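Acidocalcisomal pyrophosphatase (Trypanosoma brucei brucei, PDB 5C5V) probably hydrolyses inorganic diphosphate with the help of magnesium ions, in a pyrophosphatase domain that shares its chain with an EF-hand region. Local coordinates at residues K46-K49 with A50-A54; K63-A66 with W67-H71; R187-H191 with G192-W196; I289-W292 with F293-K297. All coordinates share one frame; numbering follows the deposited sequence.

Interaction 1. Residues K46-K49 with A50-A54; sequences KAMK and AEINA
The last turns of helix 43-53, in the helical N-terminal part of the chain, bring Met48 and Lys49 one turn away from Ile52 and Asn53. The frame is ordinary alpha-helical bonding: Ala50 N gives its hydrogen to Lys46 O at 3.2 Å, Ile52 N to Met48 O at 3.1 Å, and Asn53 N to Lys49 O at 3.0 Å, the last nearly straight at 166°. Ala54 leaves the helical conformation, yet its N still bonds to Ala50 O at 3.2 Å.

On the buried side the meeting is apolar and light. Met48 CG touches the outermost methyl of Ile52, CD1, at 4.2 Å, and both side chains run on into Trp67 of helix 61-69. A quarter-turn away Lys49 and Asn53 cross at a slant. Asn53 has its CG beside its own backbone N (chi1 -70°), which folds the amide back over the previous turn, where ND2 comes within 3.8 Å of Lys49 CG. ND2 also lies near Lys49 O, but at an angle too poor for a bond, and that carbonyl is already taken by Asn53 N. Lys49 contributes only its aliphatic stem here; beyond a bend at chi3 its ammonium goes to a salt bridge with Glu30 of helix 26-36. Glu51 has its own partner on helix 61-69: its OE1 accepts a weak hydrogen bond from Trp67 NE1. Met48 and Ile52 facing inward, with Lys49 and Glu51 paired to neighbouring helices, mark an amphipathic helix, consistent with the EF-hand character of this part of the chain.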
loop_
_atom_site.group_PDB
_atom_site.type_symbol
_atom_site.label_atom_id
_atom_site.label_comp_id
_atom_site.label_asym_id
_atom_site.label_seq_id
_atom_site.Cartn_x
_atom_site.Cartn_y
_atom_site.Cartn_z
ATOM N N LYS A 46 11.803 -60.525 7.563
ATOM C CA LYS A 46 12.303 -61.366 6.475
ATOM C C LYS A 46 11.167 -61.552 5.481
ATOM O O LYS A 46 11.338 -61.365 4.271
ATOM C CB LYS A 46 12.778 -62.717 7.012
ATOM C CG LYS A 46 13.492 -63.638 6.026
ATOM C CD LYS A 46 13.779 -64.965 6.703
ATOM C CE LYS A 46 14.551 -65.949 5.811
ATOM N NZ LYS A 46 15.944 -65.512 5.500
ATOM N N ALA A 47 9.988 -61.850 6.018
ATOM C CA ALA A 47 8.776 -61.976 5.219
ATOM C C ALA A 47 8.436 -60.673 4.491
ATOM O O ALA A 47 7.775 -60.693 3.455
ATOM C CB ALA A 47 7.598 -62.409 6.103
ATOM N N MET A 48 8.869 -59.540 5.037
ATOM C CA MET A 48 8.529 -58.250 4.443
ATOM C C MET A 48 9.408 -57.858 3.248
ATOM O O MET A 48 8.891 -57.569 2.172
ATOM C CB MET A 48 8.590 -57.166 5.520
ATOM C CG MET A 48 8.590 -55.746 4.998
ATOM S SD MET A 48 8.383 -54.597 6.361
ATOM C CE MET A 48 9.787 -54.985 7.391
ATOM N N LYS A 49 10.726 -57.846 3.426
ATOM C CA LYS A 49 11.625 -57.508 2.325
ATOM C C LYS A 49 11.524 -58.525 1.179
ATOM O O LYS A 49 11.682 -58.180 0.002
ATOM C CB LYS A 49 13.078 -57.399 2.797
ATOM C CG LYS A 49 14.011 -56.881 1.688
ATOM C CD LYS A 49 15.456 -56.782 2.139
ATOM C CE LYS A 49 15.741 -55.417 2.749
ATOM N NZ LYS A 49 17.188 -55.266 3.086
ATOM N N ALA A 50 11.300 -59.784 1.519
ATOM C CA ALA A 50 11.126 -60.788 0.483
ATOM C C ALA A 50 9.858 -60.475 -0.312
ATOM O O ALA A 50 9.844 -60.595 -1.534
ATOM C CB ALA A 50 11.058 -62.196 1.090
ATOM N N GLU A 51 8.799 -60.078 0.388
ATOM C CA GLU A 51 7.531 -59.753 -0.254
ATOM C C GLU A 51 7.630 -58.559 -1.218
ATOM O O GLU A 51 7.004 -58.558 -2.282
ATOM C CB GLU A 51 6.452 -59.476 0.803
ATOM C CG GLU A 51 5.833 -60.718 1.436
ATOM C CD GLU A 51 4.843 -60.376 2.542
ATOM O OE1 GLU A 51 4.400 -59.210 2.588
ATOM O OE2 GLU A 51 4.495 -61.259 3.364
ATOM N N ILE A 52 8.399 -57.540 -0.844
ATOM C CA ILE A 52 8.491 -56.343 -1.658
ATOM C C ILE A 52 9.408 -56.595 -2.854
ATOM O O ILE A 52 9.126 -56.140 -3.954
ATOM C CB ILE A 52 8.972 -55.120 -0.835
ATOM C CG1 ILE A 52 7.873 -54.685 0.141
ATOM C CG2 ILE A 52 9.310 -53.949 -1.752
ATOM C CD1 ILE A 52 8.352 -53.813 1.265
ATOM N N ASN A 53 10.492 -57.337 -2.658
ATOM C CA ASN A 53 11.333 -57.725 -3.787
ATOM C C ASN A 53 10.571 -58.508 -4.863
ATOM O O ASN A 53 10.838 -58.355 -6.063
ATOM C CB ASN A 53 12.508 -58.588 -3.318
ATOM C CG ASN A 53 13.531 -57.813 -2.518
ATOM O OD1 ASN A 53 13.615 -56.583 -2.612
ATOM N ND2 ASN A 53 14.345 -58.541 -1.738
ATOM N N ALA A 54 9.622 -59.337 -4.428
ATOM C CA ALA A 54 8.841 -60.161 -5.346
ATOM C C ALA A 54 7.759 -59.380 -6.088
ATOM O O ALA A 54 6.951 -59.976 -6.801
ATOM C CB ALA A 54 8.211 -61.310 -4.602
#

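Interaction 2. Residues K63-A66 with W67-H71; sequences KFWA and WWCSH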
loop_
_atom_site.group_PDB
_atom_site.type_symbol
_atom_site.label_atom_id
_atom_site.label_comp_id
_atom_site.label_asym_id
_atom_site.label_seq_id
_atom_site.Cartn_x
_atom_site.Cartn_y
_atom_site.Cartn_z
ATOM N N LYS A 63 1.625 -49.773 -6.037
ATOM C CA LYS A 63 1.950 -51.161 -5.747
ATOM C C LYS A 63 2.397 -51.316 -4.303
ATOM O O LYS A 63 2.112 -52.318 -3.665
ATOM C CB LYS A 63 3.047 -51.684 -6.675
ATOM C CG LYS A 63 2.773 -51.531 -8.163
ATOM C CD LYS A 63 3.759 -52.375 -8.970
ATOM C CE LYS A 63 4.029 -51.813 -10.365
ATOM N NZ LYS A 63 5.077 -52.653 -11.043
ATOM N N PHE A 64 3.088 -50.313 -3.779
ATOM C CA PHE A 64 3.491 -50.336 -2.384
ATOM C C PHE A 64 2.261 -50.370 -1.484
ATOM O O PHE A 64 2.229 -51.104 -0.497
ATOM C CB PHE A 64 4.365 -49.126 -2.054
ATOM C CG PHE A 64 4.721 -49.015 -0.598
ATOM C CD1 PHE A 64 5.696 -49.824 -0.043
ATOM C CD2 PHE A 64 4.076 -48.093 0.214
ATOM C CE1 PHE A 64 6.015 -49.717 1.298
ATOM C CE2 PHE A 64 4.396 -47.978 1.548
ATOM C CZ PHE A 64 5.366 -48.795 2.092
ATOM N N TRP A 65 1.248 -49.578 -1.841
ATOM C CA TRP A 65 -0.013 -49.565 -1.109
ATOM C C TRP A 65 -0.661 -50.944 -1.143
ATOM O O TRP A 65 -1.140 -51.433 -0.125
ATOM C CB TRP A 65 -0.961 -48.525 -1.691
ATOM C CG TRP A 65 -2.301 -48.410 -0.993
ATOM C CD1 TRP A 65 -3.534 -48.512 -1.572
ATOM C CD2 TRP A 65 -2.538 -48.140 0.399
ATOM N NE1 TRP A 65 -4.520 -48.333 -0.630
ATOM C CE2 TRP A 65 -3.936 -48.103 0.587
ATOM C CE3 TRP A 65 -1.705 -47.927 1.501
ATOM C CZ2 TRP A 65 -4.518 -47.858 1.828
ATOM C CZ3 TRP A 65 -2.287 -47.691 2.735
ATOM C CH2 TRP A 65 -3.680 -47.655 2.887
ATOM N N ALA A 66 -0.669 -51.566 -2.321
ATOM C CA ALA A 66 -1.241 -52.892 -2.497
ATOM C C ALA A 66 -0.561 -53.905 -1.590
ATOM O O ALA A 66 -1.230 -54.710 -0.934
ATOM C CB ALA A 66 -1.136 -53.329 -3.952
ATOM N N TRP A 67 0.769 -53.881 -1.578
ATOM C CA TRP A 67 1.538 -54.758 -0.713
ATOM C C TRP A 67 1.172 -54.536 0.750
ATOM O O TRP A 67 0.945 -55.493 1.503
ATOM C CB TRP A 67 3.037 -54.538 -0.905
ATOM C CG TRP A 67 3.818 -55.020 0.270
ATOM C CD1 TRP A 67 4.205 -56.305 0.533
ATOM C CD2 TRP A 67 4.262 -54.231 1.382
ATOM N NE1 TRP A 67 4.880 -56.359 1.733
ATOM C CE2 TRP A 67 4.931 -55.096 2.270
ATOM C CE3 TRP A 67 4.160 -52.875 1.710
ATOM C CZ2 TRP A 67 5.501 -54.646 3.463
ATOM C CZ3 TRP A 67 4.727 -52.430 2.892
ATOM C CH2 TRP A 67 5.390 -53.313 3.754
ATOM N N TRP A 68 1.110 -53.273 1.147
ATOM C CA TRP A 68 0.803 -52.926 2.522
ATOM C C TRP A 68 -0.561 -53.455 2.946
ATOM O O TRP A 68 -0.697 -54.060 4.013
ATOM C CB TRP A 68 0.847 -51.420 2.711
ATOM C CG TRP A 68 0.307 -50.976 4.025
ATOM C CD1 TRP A 68 -0.950 -50.519 4.284
ATOM C CD2 TRP A 68 1.010 -50.944 5.267
ATOM N NE1 TRP A 68 -1.073 -50.199 5.609
ATOM C CE2 TRP A 68 0.116 -50.451 6.238
ATOM C CE3 TRP A 68 2.311 -51.281 5.652
ATOM C CZ2 TRP A 68 0.478 -50.288 7.572
ATOM C CZ3 TRP A 68 2.672 -51.116 6.971
ATOM C CH2 TRP A 68 1.758 -50.625 7.918
ATOM N N CYS A 69 -1.567 -53.221 2.110
ATOM C CA CYS A 69 -2.932 -53.641 2.407
ATOM C C CYS A 69 -3.107 -55.160 2.411
ATOM O O CYS A 69 -4.085 -55.661 2.963
ATOM C CB CYS A 69 -3.918 -53.020 1.423
ATOM S SG CYS A 69 -4.259 -51.276 1.729
ATOM N N SER A 70 -2.181 -55.883 1.785
ATOM C CA SER A 70 -2.276 -57.336 1.703
ATOM C C SER A 70 -1.841 -58.047 2.989
ATOM O O SER A 70 -2.072 -59.238 3.147
ATOM C CB SER A 70 -1.449 -57.844 0.523
ATOM O OG SER A 70 -0.067 -57.840 0.835
ATOM N N HIS A 71 -1.156 -57.331 3.876
ATOM C CA HIS A 71 -0.757 -57.869 5.182
ATOM C C HIS A 71 -1.957 -58.011 6.115
ATOM O O HIS A 71 -3.008 -57.404 5.870
ATOM C CB HIS A 71 0.291 -56.967 5.839
ATOM C CG HIS A 71 1.664 -57.115 5.266
ATOM N ND1 HIS A 71 2.575 -58.029 5.751
ATOM C CD2 HIS A 71 2.286 -56.461 4.256
ATOM C CE1 HIS A 71 3.699 -57.935 5.065
ATOM N NE2 HIS A 71 3.547 -57.000 4.145
#
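Trp65 carries its CG trans to the backbone N (chi1 -179°), whereas Cys69 turns its SG back beside its own N (chi1 -76°); one turn apart, the two torsions lay the sulfur over a face of the indole. SG sits 3.6 Å from the centroid of the Trp65 six-membered ring, displaced toward the CE2 and CZ2 rim, and its nearest contact is with Trp65 CE2 at 3.4 Å. This is a sulfur-aromatic contact of the i to i+4 kind.

The CE3-CZ3 side of the same six-membered ring, across from the CE2-CZ2 side under the sulfur, meets Trp68. Their planes are almost parallel, 17° apart, but the rings have slid so far that they scarcely overlap, and the touch is local: Trp65 CZ3 to Trp68 CD1, 3.5 Å. Phe64 and Trp67 make a second i to i+3 pair, lying alongside and pointing the same way, with Phe64 CE1 at 3.4 Å from Trp67 CZ3. His71 CD2 then hangs over a face of the Trp67 indole, 3.5 Å above its plane.

Backbone bonds run beneath all this, with Cys69 N reaching Trp65 O at 2.9 Å. Toward the chain's exit from the helix Ser70 doubles up on one carbonyl: its OG donates to Trp67 O at 2.6 Å, and its N bonds to the same oxygen from the same face. Phe64, Trp65 and Trp68 continue onto Met9 of helix 3-14, and Trp68 also onto Phe80 of helix 73-87. Between the side chains that meet across this stretch, cohesion comes from dispersion and the polarisable sulfur, while the hydrogen bonds run through the main chain and Ser70 OG.

Interaction 3. Residues R187-H191 with G192-W196; sequences RFYKH and GDMMW. With 2PN (imidodiphosphoric acid), chain C.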
loop_
_atom_site.group_PDB
_atom_site.type_symbol
_atom_site.label_atom_id
_atom_site.label_comp_id
_atom_site.label_asym_id
_atom_site.label_seq_id
_atom_site.Cartn_x
_atom_site.Cartn_y
_atom_site.Cartn_z
ATOM N N ARG A 187 -35.875 -9.254 0.950
ATOM C CA ARG A 187 -35.563 -7.883 1.349
ATOM C C ARG A 187 -34.346 -7.270 0.645
ATOM O O ARG A 187 -33.259 -7.850 0.617
ATOM C CB ARG A 187 -35.366 -7.837 2.865
ATOM C CG ARG A 187 -34.889 -6.516 3.442
ATOM C CD ARG A 187 -34.590 -6.676 4.932
ATOM N NE ARG A 187 -34.099 -5.453 5.562
ATOM C CZ ARG A 187 -33.470 -5.410 6.736
ATOM N NH1 ARG A 187 -33.220 -6.528 7.415
ATOM N NH2 ARG A 187 -33.069 -4.244 7.229
ATOM N N PHE A 188 -34.549 -6.085 0.074
ATOM C CA PHE A 188 -33.450 -5.261 -0.425
ATOM C C PHE A 188 -33.457 -3.957 0.342
ATOM O O PHE A 188 -34.525 -3.435 0.644
ATOM C CB PHE A 188 -33.576 -4.979 -1.924
ATOM C CG PHE A 188 -33.480 -6.203 -2.791
ATOM C CD1 PHE A 188 -32.286 -6.528 -3.420
ATOM C CD2 PHE A 188 -34.580 -7.028 -2.981
ATOM C CE1 PHE A 188 -32.189 -7.647 -4.214
ATOM C CE2 PHE A 188 -34.490 -8.144 -3.783
ATOM C CZ PHE A 188 -33.293 -8.454 -4.399
ATOM N N TYR A 189 -32.281 -3.436 0.675
ATOM C CA TYR A 189 -32.214 -2.121 1.291
ATOM C C TYR A 189 -32.879 -1.086 0.396
ATOM O O TYR A 189 -32.561 -0.980 -0.788
ATOM C CB TYR A 189 -30.778 -1.697 1.534
ATOM C CG TYR A 189 -30.070 -2.419 2.632
ATOM C CD1 TYR A 189 -30.702 -2.684 3.839
ATOM C CD2 TYR A 189 -28.748 -2.813 2.476
ATOM C CE1 TYR A 189 -30.036 -3.331 4.846
ATOM C CE2 TYR A 189 -28.076 -3.461 3.475
ATOM C CZ TYR A 189 -28.721 -3.720 4.657
ATOM O OH TYR A 189 -28.042 -4.359 5.665
ATOM N N LYS A 190 -33.793 -0.316 0.962
ATOM C CA LYS A 190 -34.435 0.739 0.204
ATOM C C LYS A 190 -33.575 2.002 0.223
ATOM O O LYS A 190 -33.515 2.739 -0.765
ATOM C CB LYS A 190 -35.822 1.019 0.766
ATOM C CG LYS A 190 -36.646 1.957 -0.057
ATOM C CD LYS A 190 -38.052 2.031 0.514
ATOM C CE LYS A 190 -38.849 3.171 -0.089
ATOM N NZ LYS A 190 -40.127 3.344 0.664
ATOM N N HIS A 191 -32.876 2.217 1.333
ATOM C CA HIS A 191 -32.098 3.434 1.551
ATOM C C HIS A 191 -30.980 3.629 0.539
ATOM O O HIS A 191 -30.684 4.750 0.137
ATOM C CB HIS A 191 -31.507 3.425 2.959
ATOM C CG HIS A 191 -30.675 4.628 3.281
ATOM N ND1 HIS A 191 -31.144 5.918 3.147
ATOM C CD2 HIS A 191 -29.405 4.735 3.745
ATOM C CE1 HIS A 191 -30.197 6.769 3.505
ATOM N NE2 HIS A 191 -29.139 6.076 3.885
ATOM N N GLY A 192 -30.355 2.523 0.149
ATOM C CA GLY A 192 -29.248 2.540 -0.787
ATOM C C GLY A 192 -28.414 1.284 -0.624
ATOM O O GLY A 192 -28.799 0.364 0.103
ATOM N N ASP A 193 -27.268 1.243 -1.287
ATOM C CA ASP A 193 -26.373 0.114 -1.133
ATOM C C ASP A 193 -25.575 0.196 0.169
ATOM O O ASP A 193 -25.292 1.288 0.693
ATOM C CB ASP A 193 -25.418 0.010 -2.321
ATOM C CG ASP A 193 -26.142 -0.247 -3.619
ATOM O OD1 ASP A 193 -26.620 -1.386 -3.797
ATOM O OD2 ASP A 193 -26.243 0.676 -4.460
ATOM N N MET A 194 -25.255 -0.983 0.690
ATOM C CA MET A 194 -24.284 -1.149 1.755
ATOM C C MET A 194 -22.937 -0.863 1.116
ATOM O O MET A 194 -22.610 -1.448 0.089
ATOM C CB MET A 194 -24.363 -2.571 2.346
ATOM C CG MET A 194 -23.263 -2.956 3.330
ATOM S SD MET A 194 -23.227 -1.895 4.783
ATOM C CE MET A 194 -24.844 -2.241 5.480
ATOM N N MET A 195 -22.168 0.038 1.711
ATOM C CA MET A 195 -20.998 0.586 1.045
ATOM C C MET A 195 -19.711 0.015 1.600
ATOM O O MET A 195 -18.616 0.460 1.244
ATOM C CB MET A 195 -21.015 2.116 1.166
ATOM C CG MET A 195 -22.320 2.681 0.636
ATOM S SD MET A 195 -22.469 4.474 0.648
ATOM C CE MET A 195 -22.473 4.781 2.418
ATOM N N TRP A 196 -19.862 -0.975 2.476
ATOM C CA TRP A 196 -18.752 -1.761 2.995
ATOM C C TRP A 196 -19.221 -3.206 3.084
ATOM O O TRP A 196 -20.425 -3.468 3.059
ATOM C CB TRP A 196 -18.309 -1.253 4.365
ATOM C CG TRP A 196 -18.099 0.226 4.375
ATOM C CD1 TRP A 196 -16.942 0.880 4.130
ATOM C CD2 TRP A 196 -19.095 1.231 4.609
ATOM N NE1 TRP A 196 -17.143 2.239 4.193
ATOM C CE2 TRP A 196 -18.459 2.479 4.492
ATOM C CE3 TRP A 196 -20.458 1.194 4.912
ATOM C CZ2 TRP A 196 -19.138 3.684 4.670
ATOM C CZ3 TRP A 196 -21.136 2.389 5.087
ATOM C CH2 TRP A 196 -20.476 3.619 4.966
HETATM P P1 2PN C . -31.134 -5.372 10.396
HETATM O O1 2PN C . -32.151 -6.496 10.068
HETATM O O2 2PN C . -31.444 -4.836 11.820
HETATM O O3 2PN C . -31.210 -4.280 9.293
HETATM N N1 2PN C . -29.621 -5.987 10.324
HETATM P P2 2PN C . -28.989 -7.040 11.410
HETATM O O4 2PN C . -29.925 -8.291 11.579
HETATM O O5 2PN C . -28.903 -6.310 12.736
HETATM O O6 2PN C . -27.663 -7.478 10.968
#
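Tyr189 lies against Met194 in a loop whose first residue, Arg187, grips the bound imidodiphosphoric acid. The phenol and the thioether cross: Tyr189 CE2 is 4.0 Å from Met194 CB, while the methyl CE curls round to 3.8 Å from Tyr189 OH. That curl comes from Met194 being bent at both chi2 (61°) and chi3. Closer to the main chain, Tyr189 CB rests 3.2 Å from Gly192 O.

Arg187 meets the ligand with the two ends of its guanidinium. NH1 donates to 2PN O1 at 2.9 Å, close to straight at 170°, and NH2 donates to 2PN O3 at 2.8 Å; P1 lies in the guanidinium plane, off its edge, so the paired bonds hold one phosphoryl group in a two-point grip. The arginine chain is extended from CG to NE, and NH1 also forms a salt bridge with Asp180, a second-shell partner that probably steadies the guanidinium.

All of this belongs to the pyrophosphatase domain, in the connection between strands 185-186 and 197-200 that borders the diphosphate pocket. The connection turns at Gly192, whose phi of 158° belongs to a region where a side chain would jam against the preceding carbonyl.

Farther out, Trp292 of helix 285-295 meets both Tyr189 and His191 edge-to-face, contacts that probably steady the tyrosine, whose side chain is about 8 Å from a bound magnesium ion. Asp193 forms a salt bridge with Arg163 of its own chain, while His191 O accepts a hydrogen bond from Arg163 of the second subunit.

Interaction 4. Residues I289-W292 with F293-K297; sequences IREW and FRVYK. With 2PN (imidodiphosphoric acid), chain C.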
loop_
_atom_site.group_PDB
_atom_site.type_symbol
_atom_site.label_atom_id
_atom_site.label_comp_id
_atom_site.label_asym_id
_atom_site.label_seq_id
_atom_site.Cartn_x
_atom_site.Cartn_y
_atom_site.Cartn_z
ATOM N N ILE A 289 -20.710 5.592 8.043
ATOM C CA ILE A 289 -21.213 4.359 8.659
ATOM C C ILE A 289 -22.269 4.666 9.716
ATOM O O ILE A 289 -23.367 4.110 9.677
ATOM C CB ILE A 289 -20.070 3.536 9.300
ATOM C CG1 ILE A 289 -19.200 2.916 8.210
ATOM C CG2 ILE A 289 -20.627 2.423 10.171
ATOM C CD1 ILE A 289 -17.952 2.231 8.733
ATOM N N ARG A 290 -21.951 5.576 10.632
ATOM C CA ARG A 290 -22.888 5.952 11.691
ATOM C C ARG A 290 -24.183 6.492 11.091
ATOM O O ARG A 290 -25.280 6.126 11.533
ATOM C CB ARG A 290 -22.273 6.987 12.638
ATOM C CG ARG A 290 -23.216 7.490 13.754
ATOM C CD ARG A 290 -22.450 8.293 14.818
ATOM N NE ARG A 290 -21.472 9.131 14.142
ATOM C CZ ARG A 290 -20.209 9.286 14.518
ATOM N NH1 ARG A 290 -19.745 8.699 15.604
ATOM N NH2 ARG A 290 -19.418 10.050 13.794
ATOM N N GLU A 291 -24.057 7.339 10.073
ATOM C CA GLU A 291 -25.218 7.975 9.463
ATOM C C GLU A 291 -26.082 6.989 8.673
ATOM O O GLU A 291 -27.305 7.004 8.777
ATOM C CB GLU A 291 -24.773 9.127 8.550
ATOM C CG GLU A 291 -25.925 9.790 7.796
ATOM C CD GLU A 291 -26.853 10.621 8.676
ATOM O OE1 GLU A 291 -26.573 10.811 9.884
ATOM O OE2 GLU A 291 -27.886 11.089 8.151
ATOM N N TRP A 292 -25.443 6.143 7.876
ATOM C CA TRP A 292 -26.156 5.115 7.141
ATOM C C TRP A 292 -27.003 4.239 8.107
ATOM O O TRP A 292 -28.196 4.012 7.884
ATOM C CB TRP A 292 -25.165 4.256 6.361
ATOM C CG TRP A 292 -25.794 3.465 5.264
ATOM C CD1 TRP A 292 -25.849 3.798 3.929
ATOM C CD2 TRP A 292 -26.471 2.207 5.391
ATOM N NE1 TRP A 292 -26.518 2.813 3.229
ATOM C CE2 TRP A 292 -26.908 1.831 4.101
ATOM C CE3 TRP A 292 -26.753 1.365 6.468
ATOM C CZ2 TRP A 292 -27.610 0.653 3.865
ATOM C CZ3 TRP A 292 -27.449 0.198 6.231
ATOM C CH2 TRP A 292 -27.870 -0.147 4.940
ATOM N N PHE A 293 -26.397 3.778 9.194
ATOM C CA PHE A 293 -27.131 2.933 10.139
ATOM C C PHE A 293 -28.131 3.733 10.950
ATOM O O PHE A 293 -29.126 3.179 11.423
ATOM C CB PHE A 293 -26.180 2.180 11.072
ATOM C CG PHE A 293 -25.558 0.976 10.438
ATOM C CD1 PHE A 293 -26.359 -0.067 9.982
ATOM C CD2 PHE A 293 -24.187 0.880 10.284
ATOM C CE1 PHE A 293 -25.804 -1.180 9.377
ATOM C CE2 PHE A 293 -23.626 -0.229 9.680
ATOM C CZ PHE A 293 -24.438 -1.260 9.224
ATOM N N ARG A 294 -27.893 5.039 11.079
ATOM C CA ARG A 294 -28.827 5.885 11.805
ATOM C C ARG A 294 -30.150 5.981 11.058
ATOM O O ARG A 294 -31.216 5.820 11.659
ATOM C CB ARG A 294 -28.263 7.298 12.018
ATOM C CG ARG A 294 -29.186 8.184 12.874
ATOM C CD ARG A 294 -28.676 9.617 13.036
ATOM N NE ARG A 294 -28.806 10.375 11.798
ATOM C CZ ARG A 294 -29.896 11.062 11.460
ATOM N NH1 ARG A 294 -30.950 11.105 12.271
ATOM N NH2 ARG A 294 -29.932 11.719 10.311
ATOM N N VAL A 295 -30.086 6.177 9.742
ATOM C CA VAL A 295 -31.278 6.551 8.987
ATOM C C VAL A 295 -31.852 5.488 8.051
ATOM O O VAL A 295 -32.950 5.683 7.521
ATOM C CB VAL A 295 -31.009 7.804 8.102
ATOM C CG1 VAL A 295 -30.417 8.929 8.922
ATOM C CG2 VAL A 295 -30.089 7.459 6.925
ATOM N N TYR A 296 -31.147 4.373 7.840
ATOM C CA TYR A 296 -31.494 3.513 6.702
ATOM C C TYR A 296 -32.896 2.908 6.752
ATOM O O TYR A 296 -33.469 2.632 5.712
ATOM C CB TYR A 296 -30.447 2.399 6.519
ATOM C CG TYR A 296 -30.457 1.238 7.509
ATOM C CD1 TYR A 296 -30.686 -0.062 7.072
ATOM C CD2 TYR A 296 -30.181 1.436 8.859
ATOM C CE1 TYR A 296 -30.665 -1.153 7.965
ATOM C CE2 TYR A 296 -30.175 0.360 9.766
ATOM C CZ TYR A 296 -30.406 -0.929 9.305
ATOM O OH TYR A 296 -30.388 -1.975 10.180
ATOM N N LYS A 297 -33.470 2.742 7.936
ATOM C CA LYS A 297 -34.797 2.133 8.018
ATOM C C LYS A 297 -35.941 3.147 7.961
ATOM O O LYS A 297 -37.103 2.763 7.844
ATOM C CB LYS A 297 -34.922 1.289 9.296
ATOM C CG LYS A 297 -34.120 -0.022 9.255
ATOM C CD LYS A 297 -34.249 -0.809 10.564
ATOM C CE LYS A 297 -33.362 -2.062 10.562
ATOM N NZ LYS A 297 -33.503 -2.904 11.797
HETATM P P1 2PN C . -31.134 -5.372 10.396
HETATM O O1 2PN C . -32.151 -6.496 10.068
HETATM O O2 2PN C . -31.444 -4.836 11.820
HETATM O O3 2PN C . -31.210 -4.280 9.293
HETATM N N1 2PN C . -29.621 -5.987 10.324
HETATM P P2 2PN C . -28.989 -7.040 11.410
HETATM O O4 2PN C . -29.925 -8.291 11.579
HETATM O O5 2PN C . -28.903 -6.310 12.736
HETATM O O6 2PN C . -27.663 -7.478 10.968
#
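Trp292, Phe293 and Tyr296 form an aromatic cluster at the C-terminal end of helix 285-295. The benzo edge of Trp292 is T-shaped against the face of Phe293, planes at 82°, with Trp292 CZ3 at 3.8 Å from Phe293 CE1. Tyr296 CG stands between its backbone N and carbonyl carbon (chi1 74°), the crowded position, and this folds the residue back across the indole: its CB makes a CH-pi contact, 3.8 Å from the centroid of the Trp292 six-membered ring, while Trp292 CZ3 touches Tyr296 CD1 at 3.4 Å over the phenol face. Lys297 CG covers the opposite face. Ile289 CG2 closes the cluster against Phe293 CD2 at 3.9 Å.

Held flat in this way, the phenol presents its edge to the ligand, and Tyr296 OH donates to 2PN O3 at 2.6 Å. Lys297, extended beyond CG, brings NZ to 2PN O2 at 2.8 Å and pairs with Asp251 as well.

At the polar edge Arg294 takes Glu291 side-on. NE reaches Glu291 OE1 at 3.0 Å from above the carboxylate plane, and NH2 meets Glu291 OE2 at 3.0 Å on its syn side; the two planes are 42° apart, a twisted two-point salt bridge. Val295 CG1 sits over one face of the guanidinium, toward its rim.

The helix packs on the domain's sheet: Phe293 reaches Met249 of strand 238-251 and Val226 of strand 224-227, Arg294 lies on Phe307 of strand 306-307, and Trp292 also touches Asp193 of the second subunit.

Overall arrangement
The four contacts form two pairs about 60 to 75 Å apart, centre to centre, on opposite sides of the chain's centre. Interactions 1 and 2 lie on neighbouring helices of the N-terminal part, away from the annotated sites; Trp67 joins them, and each has an apolar side inward and exposed residues outward. Interactions 3 and 4, 10 Å apart, both border the imidodiphosphoric acid: Arg187 and Tyr296 share its O3. Interaction 3 is the buried one, an irregular loop without helical bonding, pressed against the helix of interaction 4 and the second subunit. Aromatic groups dominate interactions 2 and 4, but only in the latter do they set up a ligand-binding hydroxyl.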